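Local coordinates for protein hydrolase, NUDIX family (Clostridium perfringens ATCC 13124, PDB 3F6A) that probably hydrolyses a nucleoside diphosphate linked to another moiety, as members of the NUDIX hydrolase family do, its exact substrate being unknown, at residues A[10-15]-A[30-35]; A[34-39]-A[48-53]; A[82-87]-A[101-106]. All blocks are in the same frame, centred on the assembly; numbering follows the deposited sequence.

Contact 1: residues A[10-15]-A[30-35]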
loop_
_atom_site.group_PDB
_atom_site.type_symbol
_atom_site.label_atom_id
_atom_site.label_comp_id
_atom_site.label_asym_id
_atom_site.label_seq_id
_atom_site.Cartn_x
_atom_site.Cartn_y
_atom_site.Cartn_z
ATOM N N SER A 10 6.978 8.132 0.867
ATOM C CA SER A 10 7.215 9.333 0.076
ATOM C C SER A 10 5.931 10.137 0.175
ATOM O O SER A 10 4.845 9.564 0.227
ATOM C CB SER A 10 7.485 8.992 -1.397
ATOM O OG SER A 10 8.784 8.461 -1.566
ATOM N N VAL A 11 6.053 11.458 0.207
ATOM C CA VAL A 11 4.885 12.315 0.304
ATOM C C VAL A 11 4.989 13.503 -0.633
ATOM O O VAL A 11 5.952 14.262 -0.577
ATOM C CB VAL A 11 4.707 12.892 1.722
ATOM C CG1 VAL A 11 3.267 13.331 1.917
ATOM C CG2 VAL A 11 5.122 11.878 2.758
ATOM N N PHE A 12 3.989 13.652 -1.489
ATOM C CA PHE A 12 3.919 14.762 -2.411
ATOM C C PHE A 12 2.939 15.721 -1.764
ATOM O O PHE A 12 1.752 15.427 -1.645
ATOM C CB PHE A 12 3.422 14.276 -3.771
ATOM C CG PHE A 12 4.470 13.542 -4.560
ATOM C CD1 PHE A 12 5.312 14.232 -5.424
ATOM C CD2 PHE A 12 4.641 12.168 -4.409
ATOM C CE1 PHE A 12 6.308 13.567 -6.132
ATOM C CE2 PHE A 12 5.641 11.491 -5.116
ATOM C CZ PHE A 12 6.474 12.188 -5.974
ATOM N N ILE A 13 3.451 16.869 -1.335
ATOM C CA ILE A 13 2.640 17.866 -0.649
ATOM C C ILE A 13 2.234 19.012 -1.563
ATOM O O ILE A 13 3.077 19.631 -2.210
ATOM C CB ILE A 13 3.410 18.425 0.566
ATOM C CG1 ILE A 13 3.821 17.263 1.472
ATOM C CG2 ILE A 13 2.551 19.424 1.326
ATOM C CD1 ILE A 13 4.733 17.645 2.611
ATOM N N VAL A 14 0.936 19.289 -1.603
ATOM C CA VAL A 14 0.402 20.350 -2.440
ATOM C C VAL A 14 -0.125 21.539 -1.641
ATOM O O VAL A 14 -0.873 21.370 -0.683
ATOM C CB VAL A 14 -0.749 19.810 -3.333
ATOM C CG1 VAL A 14 -1.460 20.969 -4.043
ATOM C CG2 VAL A 14 -0.195 18.812 -4.345
ATOM N N CYS A 15 0.285 22.738 -2.034
ATOM C CA CYS A 15 -0.190 23.963 -1.396
ATOM C C CYS A 15 -0.816 24.744 -2.543
ATOM O O CYS A 15 -0.133 25.090 -3.511
ATOM C CB CYS A 15 0.961 24.763 -0.778
ATOM S SG CYS A 15 0.387 26.198 0.190
HETATM N N MSE A 30 15.879 16.306 -7.508
HETATM C CA MSE A 30 14.706 16.728 -6.749
HETATM C C MSE A 30 13.817 15.525 -6.424
HETATM O O MSE A 30 13.516 14.710 -7.302
HETATM C CB MSE A 30 13.907 17.759 -7.544
HETATM C CG MSE A 30 14.682 19.048 -7.815
HETATM SE SE MSE A 30 15.491 19.815 -6.217
HETATM C CE MSE A 30 13.909 20.562 -5.431
ATOM N N LEU A 31 13.407 15.409 -5.161
ATOM C CA LEU A 31 12.557 14.301 -4.729
ATOM C C LEU A 31 11.507 14.761 -3.724
ATOM O O LEU A 31 11.638 15.825 -3.105
ATOM C CB LEU A 31 13.402 13.205 -4.076
ATOM C CG LEU A 31 14.460 12.478 -4.910
ATOM C CD1 LEU A 31 15.262 11.564 -3.997
ATOM C CD2 LEU A 31 13.794 11.685 -6.036
ATOM N N PRO A 32 10.436 13.973 -3.563
ATOM C CA PRO A 32 9.410 14.365 -2.599
ATOM C C PRO A 32 9.988 14.082 -1.227
ATOM O O PRO A 32 11.023 13.423 -1.118
ATOM C CB PRO A 32 8.254 13.434 -2.935
ATOM C CG PRO A 32 8.956 12.190 -3.403
ATOM C CD PRO A 32 10.038 12.761 -4.296
ATOM N N LEU A 33 9.344 14.590 -0.185
ATOM C CA LEU A 33 9.815 14.335 1.165
ATOM C C LEU A 33 9.579 12.851 1.444
ATOM O O LEU A 33 8.766 12.211 0.775
ATOM C CB LEU A 33 9.031 15.182 2.175
ATOM C CG LEU A 33 8.949 16.685 1.891
ATOM C CD1 LEU A 33 8.424 17.421 3.133
ATOM C CD2 LEU A 33 10.327 17.200 1.512
ATOM N N GLY A 34 10.281 12.308 2.432
ATOM C CA GLY A 34 10.112 10.904 2.756
ATOM C C GLY A 34 11.285 10.324 3.522
ATOM O O GLY A 34 12.205 11.047 3.907
ATOM N N GLY A 35 11.258 9.013 3.741
ATOM C CA GLY A 35 12.331 8.366 4.476
ATOM C C GLY A 35 11.863 7.048 5.056
ATOM O O GLY A 35 10.749 6.606 4.780
#

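Contact 2: residues A[34-39]-A[48-53]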
loop_
_atom_site.group_PDB
_atom_site.type_symbol
_atom_site.label_atom_id
_atom_site.label_comp_id
_atom_site.label_asym_id
_atom_site.label_seq_id
_atom_site.Cartn_x
_atom_site.Cartn_y
_atom_site.Cartn_z
ATOM N N GLY A 34 10.281 12.308 2.432
ATOM C CA GLY A 34 10.112 10.904 2.756
ATOM C C GLY A 34 11.285 10.324 3.522
ATOM O O GLY A 34 12.205 11.047 3.907
ATOM N N GLY A 35 11.258 9.013 3.741
ATOM C CA GLY A 35 12.331 8.366 4.476
ATOM C C GLY A 35 11.863 7.048 5.056
ATOM O O GLY A 35 10.749 6.606 4.780
ATOM N N HIS A 36 12.709 6.428 5.869
ATOM C CA HIS A 36 12.383 5.151 6.485
ATOM C C HIS A 36 11.223 5.248 7.463
ATOM O O HIS A 36 10.905 6.323 7.983
ATOM C CB HIS A 36 13.610 4.573 7.202
ATOM C CG HIS A 36 13.909 5.215 8.524
ATOM N ND1 HIS A 36 13.991 6.580 8.695
ATOM C CD2 HIS A 36 14.205 4.666 9.729
ATOM C CE1 HIS A 36 14.329 6.846 9.945
ATOM N NE2 HIS A 36 14.465 5.703 10.593
ATOM N N ILE A 37 10.583 4.106 7.688
ATOM C CA ILE A 37 9.467 4.004 8.613
ATOM C C ILE A 37 10.061 3.433 9.896
ATOM O O ILE A 37 10.819 2.463 9.852
ATOM C CB ILE A 37 8.404 3.019 8.093
ATOM C CG1 ILE A 37 7.991 3.393 6.666
ATOM C CG2 ILE A 37 7.191 3.024 9.015
ATOM C CD1 ILE A 37 6.992 2.416 6.050
ATOM N N GLU A 38 9.743 4.020 11.042
ATOM C CA GLU A 38 10.294 3.479 12.275
ATOM C C GLU A 38 9.592 2.164 12.579
ATOM O O GLU A 38 8.426 1.975 12.223
ATOM C CB GLU A 38 10.100 4.453 13.436
ATOM C CG GLU A 38 11.020 4.178 14.624
ATOM C CD GLU A 38 10.344 3.419 15.747
ATOM O OE1 GLU A 38 9.308 3.904 16.247
ATOM O OE2 GLU A 38 10.853 2.345 16.136
ATOM N N VAL A 39 10.306 1.243 13.215
ATOM C CA VAL A 39 9.703 -0.029 13.561
ATOM C C VAL A 39 8.592 0.361 14.530
ATOM O O VAL A 39 8.745 1.295 15.312
ATOM C CB VAL A 39 10.736 -0.990 14.230
ATOM C CG1 VAL A 39 11.023 -0.560 15.658
ATOM C CG2 VAL A 39 10.225 -2.419 14.185
ATOM N N ILE A 48 3.749 11.873 8.126
ATOM C CA ILE A 48 3.521 13.037 8.967
ATOM C C ILE A 48 4.818 13.533 9.600
ATOM O O ILE A 48 5.110 14.723 9.545
ATOM C CB ILE A 48 2.484 12.731 10.077
ATOM C CG1 ILE A 48 1.104 12.528 9.447
ATOM C CG2 ILE A 48 2.442 13.865 11.101
ATOM C CD1 ILE A 48 -0.013 12.329 10.453
ATOM N N ARG A 49 5.604 12.640 10.197
ATOM C CA ARG A 49 6.848 13.084 10.822
ATOM C C ARG A 49 7.880 13.573 9.812
ATOM O O ARG A 49 8.536 14.594 10.037
ATOM C CB ARG A 49 7.462 11.984 11.695
ATOM C CG ARG A 49 7.521 10.615 11.074
ATOM C CD ARG A 49 8.368 9.696 11.949
ATOM N NE ARG A 49 9.781 9.935 11.732
ATOM C CZ ARG A 49 10.519 9.261 10.860
ATOM N NH1 ARG A 49 9.981 8.288 10.131
ATOM N NH2 ARG A 49 11.791 9.584 10.697
ATOM N N GLU A 50 8.019 12.867 8.694
ATOM C CA GLU A 50 8.987 13.280 7.687
ATOM C C GLU A 50 8.637 14.657 7.137
ATOM O O GLU A 50 9.526 15.459 6.850
ATOM C CB GLU A 50 9.065 12.252 6.558
ATOM C CG GLU A 50 9.699 10.934 6.988
ATOM C CD GLU A 50 11.189 11.053 7.280
ATOM O OE1 GLU A 50 11.684 12.184 7.483
ATOM O OE2 GLU A 50 11.867 10.006 7.317
ATOM N N ALA A 51 7.344 14.938 7.008
ATOM C CA ALA A 51 6.907 16.233 6.500
ATOM C C ALA A 51 7.333 17.323 7.484
ATOM O O ALA A 51 7.733 18.419 7.080
ATOM C CB ALA A 51 5.394 16.248 6.317
ATOM N N LYS A 52 7.247 17.009 8.774
ATOM C CA LYS A 52 7.620 17.950 9.831
ATOM C C LYS A 52 9.139 18.095 9.925
ATOM O O LYS A 52 9.660 19.199 10.063
ATOM C CB LYS A 52 7.069 17.463 11.178
ATOM C CG LYS A 52 7.028 18.529 12.272
ATOM C CD LYS A 52 6.035 19.637 11.922
ATOM C CE LYS A 52 5.797 20.575 13.091
ATOM N NZ LYS A 52 4.817 21.647 12.760
ATOM N N GLU A 53 9.849 16.978 9.846
ATOM C CA GLU A 53 11.302 17.006 9.944
ATOM C C GLU A 53 12.001 17.599 8.718
ATOM O O GLU A 53 12.962 18.362 8.855
ATOM C CB GLU A 53 11.839 15.593 10.214
ATOM C CG GLU A 53 11.288 14.962 11.497
ATOM C CD GLU A 53 11.821 13.556 11.757
ATOM O OE1 GLU A 53 11.877 12.742 10.808
ATOM O OE2 GLU A 53 12.177 13.257 12.923
#

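Contact 3: residues A[82-87]-A[101-106]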
loop_
_atom_site.group_PDB
_atom_site.type_symbol
_atom_site.label_atom_id
_atom_site.label_comp_id
_atom_site.label_asym_id
_atom_site.label_seq_id
_atom_site.Cartn_x
_atom_site.Cartn_y
_atom_site.Cartn_z
ATOM N N ILE A 82 -4.786 4.594 6.387
ATOM C CA ILE A 82 -4.769 5.301 5.116
ATOM C C ILE A 82 -3.880 4.485 4.183
ATOM O O ILE A 82 -2.751 4.135 4.523
ATOM C CB ILE A 82 -4.225 6.753 5.269
ATOM C CG1 ILE A 82 -3.687 7.266 3.934
ATOM C CG2 ILE A 82 -3.162 6.808 6.311
ATOM C CD1 ILE A 82 -4.744 7.452 2.885
ATOM N N ASN A 83 -4.412 4.173 3.009
ATOM C CA ASN A 83 -3.713 3.365 2.019
ATOM C C ASN A 83 -2.842 4.247 1.115
ATOM O O ASN A 83 -3.203 5.380 0.813
ATOM C CB ASN A 83 -4.759 2.621 1.174
ATOM C CG ASN A 83 -4.231 1.334 0.579
ATOM O OD1 ASN A 83 -4.442 1.051 -0.603
ATOM N ND2 ASN A 83 -3.559 0.534 1.396
ATOM N N PRO A 84 -1.673 3.742 0.681
ATOM C CA PRO A 84 -0.818 4.552 -0.193
ATOM C C PRO A 84 -1.483 4.716 -1.554
ATOM O O PRO A 84 -2.351 3.925 -1.912
ATOM C CB PRO A 84 0.469 3.729 -0.284
ATOM C CG PRO A 84 -0.010 2.315 -0.101
ATOM C CD PRO A 84 -1.028 2.460 1.016
ATOM N N ILE A 85 -1.083 5.745 -2.295
ATOM C CA ILE A 85 -1.633 6.000 -3.626
ATOM C C ILE A 85 -0.945 5.049 -4.602
ATOM O O ILE A 85 -1.567 4.502 -5.511
ATOM C CB ILE A 85 -1.343 7.449 -4.106
ATOM C CG1 ILE A 85 -1.859 8.468 -3.089
ATOM C CG2 ILE A 85 -2.013 7.679 -5.462
ATOM C CD1 ILE A 85 -3.362 8.463 -2.905
ATOM N N HIS A 86 0.353 4.871 -4.400
ATOM C CA HIS A 86 1.151 3.988 -5.241
ATOM C C HIS A 86 2.199 3.287 -4.396
ATOM O O HIS A 86 2.542 3.745 -3.301
ATOM C CB HIS A 86 1.875 4.781 -6.330
ATOM C CG HIS A 86 0.967 5.427 -7.327
ATOM N ND1 HIS A 86 0.080 4.711 -8.103
ATOM C CD2 HIS A 86 0.840 6.720 -7.707
ATOM C CE1 HIS A 86 -0.553 5.535 -8.917
ATOM N NE2 HIS A 86 -0.109 6.761 -8.699
ATOM N N THR A 87 2.707 2.178 -4.924
ATOM C CA THR A 87 3.746 1.405 -4.264
ATOM C C THR A 87 4.853 1.197 -5.293
ATOM O O THR A 87 4.635 0.612 -6.362
ATOM C CB THR A 87 3.209 0.044 -3.777
ATOM O OG1 THR A 87 2.194 0.260 -2.786
ATOM C CG2 THR A 87 4.323 -0.782 -3.171
ATOM N N PHE A 101 6.170 3.500 -0.182
ATOM C CA PHE A 101 4.737 3.769 -0.166
ATOM C C PHE A 101 4.534 5.251 -0.411
ATOM O O PHE A 101 4.937 6.079 0.401
ATOM C CB PHE A 101 4.126 3.372 1.184
ATOM C CG PHE A 101 4.071 1.884 1.407
ATOM C CD1 PHE A 101 3.554 1.043 0.425
ATOM C CD2 PHE A 101 4.523 1.323 2.597
ATOM C CE1 PHE A 101 3.488 -0.335 0.627
ATOM C CE2 PHE A 101 4.460 -0.049 2.805
ATOM C CZ PHE A 101 3.942 -0.878 1.820
ATOM N N VAL A 102 3.899 5.575 -1.534
ATOM C CA VAL A 102 3.670 6.962 -1.922
ATOM C C VAL A 102 2.319 7.527 -1.517
ATOM O O VAL A 102 1.282 6.944 -1.812
ATOM C CB VAL A 102 3.820 7.125 -3.439
ATOM C CG1 VAL A 102 3.682 8.591 -3.824
ATOM C CG2 VAL A 102 5.158 6.581 -3.875
ATOM N N TYR A 103 2.350 8.685 -0.863
ATOM C CA TYR A 103 1.144 9.362 -0.405
ATOM C C TYR A 103 1.092 10.778 -0.953
ATOM O O TYR A 103 2.129 11.386 -1.230
ATOM C CB TYR A 103 1.134 9.442 1.126
ATOM C CG TYR A 103 1.037 8.114 1.829
ATOM C CD1 TYR A 103 -0.179 7.659 2.334
ATOM C CD2 TYR A 103 2.167 7.305 1.994
ATOM C CE1 TYR A 103 -0.273 6.431 2.989
ATOM C CE2 TYR A 103 2.082 6.076 2.651
ATOM C CZ TYR A 103 0.857 5.650 3.142
ATOM O OH TYR A 103 0.761 4.443 3.787
ATOM N N TYR A 104 -0.120 11.302 -1.113
ATOM C CA TYR A 104 -0.306 12.670 -1.579
ATOM C C TYR A 104 -0.963 13.395 -0.411
ATOM O O TYR A 104 -1.758 12.803 0.320
ATOM C CB TYR A 104 -1.214 12.728 -2.819
ATOM C CG TYR A 104 -0.669 12.018 -4.052
ATOM C CD1 TYR A 104 0.690 11.727 -4.178
ATOM C CD2 TYR A 104 -1.515 11.660 -5.098
ATOM C CE1 TYR A 104 1.194 11.097 -5.325
ATOM C CE2 TYR A 104 -1.027 11.033 -6.246
ATOM C CZ TYR A 104 0.328 10.754 -6.352
ATOM O OH TYR A 104 0.802 10.133 -7.489
ATOM N N ALA A 105 -0.631 14.666 -0.230
ATOM C CA ALA A 105 -1.189 15.440 0.873
ATOM C C ALA A 105 -1.246 16.926 0.554
ATOM O O ALA A 105 -0.756 17.375 -0.475
ATOM C CB ALA A 105 -0.354 15.224 2.124
ATOM N N THR A 106 -1.848 17.684 1.463
ATOM C CA THR A 106 -1.969 19.124 1.312
ATOM C C THR A 106 -1.373 19.809 2.539
ATOM O O THR A 106 -1.218 19.185 3.589
ATOM C CB THR A 106 -3.446 19.544 1.198
ATOM O OG1 THR A 106 -4.148 19.120 2.373
ATOM C CG2 THR A 106 -4.094 18.912 -0.032
#

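Contact 1: residues A[10-15]-A[30-35]
Strands 10-15 and 33-35 run antiparallel, their short axes 168° apart and 4.7 Å from each other at the closest approach, with Val11 and Leu33 forming a hydrogen-bonded pair and Ser10 and Gly34 the non-hydrogen-bonded pair beside it. Val11 N donates to Leu33 O at 2.9 Å with a fairly straight N-H, and Ser10 CA brings its hydrogen to the same oxygen, so one carbonyl takes both approaches. The return bond, from Leu33 N to Val11 O, is stretched to 3.4 Å and weak: the strands part at Pro32, which has no N-H to give and so cannot continue the ladder. Proline is used here for its ring instead. Its CB lies over the centre of the Phe12 ring, 3.7 Å from the centroid and 9° off the ring normal, a close CH-pi contact, while Pro32 CG reaches Phe12 CZ at 3.6 Å. Phe12 CG stands anti to its own carbonyl carbon (chi1 -76°), beside the backbone N, and the ring turns one face to the proline. Met143, Ala144 and Ala147 of helix 138-150 also pack on this phenylalanine, a broad, flat aromatic that can meet the proline on one face and also touch the helix residues. On the opposite face Ile13 and Leu33 meet through their terminal methyls, CD1 to CD1 at 3.7 Å, the two branched chains crossing at about a right angle under helix 43-55. Gly34 sits where a side chain would press on Ser10 CA, and its backbone angles suit glycine alone. Ser10 OG is hydrogen-bonded to Asp100. Apolar packing on both faces of one strand pair, each covered by a helix, is characteristic of the alpha-beta-alpha sandwich of the Nudix fold.

Contact 2: residues A[34-39]-A[48-53]
The Nudix box, the loop-helix-loop signature of the family, contains most of this contact: strand 34-36 and the loop after it lie against helix 48-53, and Arg49 and Glu50 reach back to the strand. Arg49 NH1 donates to His36 O at 3.1 Å with an N-H angle of 155°. The oxygen lies in the guanidinium plane and the nitrogen in the carbonyl plane, so the two flat groups share a well-aimed bond. Arg49 CG sits between its backbone N and carbonyl carbon (chi1 46°), and the chain then bends at chi3, which carries the head across to the end of the strand. The imidazole of His36 stands almost perpendicular to the guanidinium, its CE1 3.8 Å from Arg49 NH2.

Glu50 comes in over the two glycines. Its CD approaches Gly34 O at 3.5 Å and its OE2 approaches Gly35 CA at 3.3 Å, a closeness that the bare CA of Gly35 allows. In Nudix hydrolases the glutamates of this helix typically bind the divalent metal ions used in catalysis, and they probably do the same here. In this structure Arg49, Glu50 and Glu53 form a salt-bridge network. Arg49 NH2 makes a weak hydrogen bond to Glu53 OE1 at 3.2 Å. Its pairing with Glu50 OE2, 3.4 Å away, is electrostatic, because that oxygen lies well out of the guanidinium plane. Glu41 gives Arg49 NH1 a further salt bridge, and its carboxylate also accepts a hydrogen bond from Glu38 N.

Contact 3: residues A[82-87]-A[101-106]
Tyr103 of strand 101-106 takes two residues of the segment 82-87 that enters strand 86-90. Pro84 covers one face of the Tyr103 ring, its CA 4.0 Å from the centroid in a CH-pi contact, while Ile82 CG1 comes to the ring's edge, 3.6 Å from Tyr103 CE1. A tyrosine ring is broad enough to take both neighbours at once. Ile85 does the same service for Tyr104: its CG1 lies over one face of that ring, and its CG2 reaches Tyr104 CE2 at 3.6 Å. With CG1 beside the backbone N and CG2 anti to it (chi1 -55°), both branches of the isoleucine meet the ring.

Val102 supplies the backbone grip. Ile85 N and His86 N both point to Val102 O, the first a firm bond of 2.7 Å running nearly along the C=O axis, the second weak at 3.4 Å; two residues facing one make a classic beta bulge at the start of the hairpin formed by strands 86-90 and 98-106. Val102 N answers to His86 O at 2.9 Å. Val102 CB packs on His86 CB, and this small branched side chain is buried against Phe12 and Met143. Beyond the bulge, Tyr104 OH lies at the edge of the His86 ring, 3.4 Å from His86 CD2, and Glu146 of helix 138-150 accepts hydrogen bonds from both side chains. On the opposite face, Phe101 meets Phe101 of the second subunit.

Overall arrangement
Contacts 1 and 2 follow one another along strand 30-36 and share Gly34 and Gly35, their centres about 11 Å apart; Ala51 of helix 43-55 packs on both Leu33 and Ile13, joining the two. Contact 3 comes last in the chain, about 10 Å from contact 1 and 13 Å from contact 2, centre to centre. One mixed sheet carries all three: strand 7-15 lies between strand 30-36, to which it is antiparallel, and strand 98-106, to which it is parallel. Backbone pairing of Ser10 O with Tyr103 N ties contact 1 to contact 3. The sheet thus connects the probable metal-binding helix of contact 2 with the subunit interface, which contacts 2 and 3 both reach.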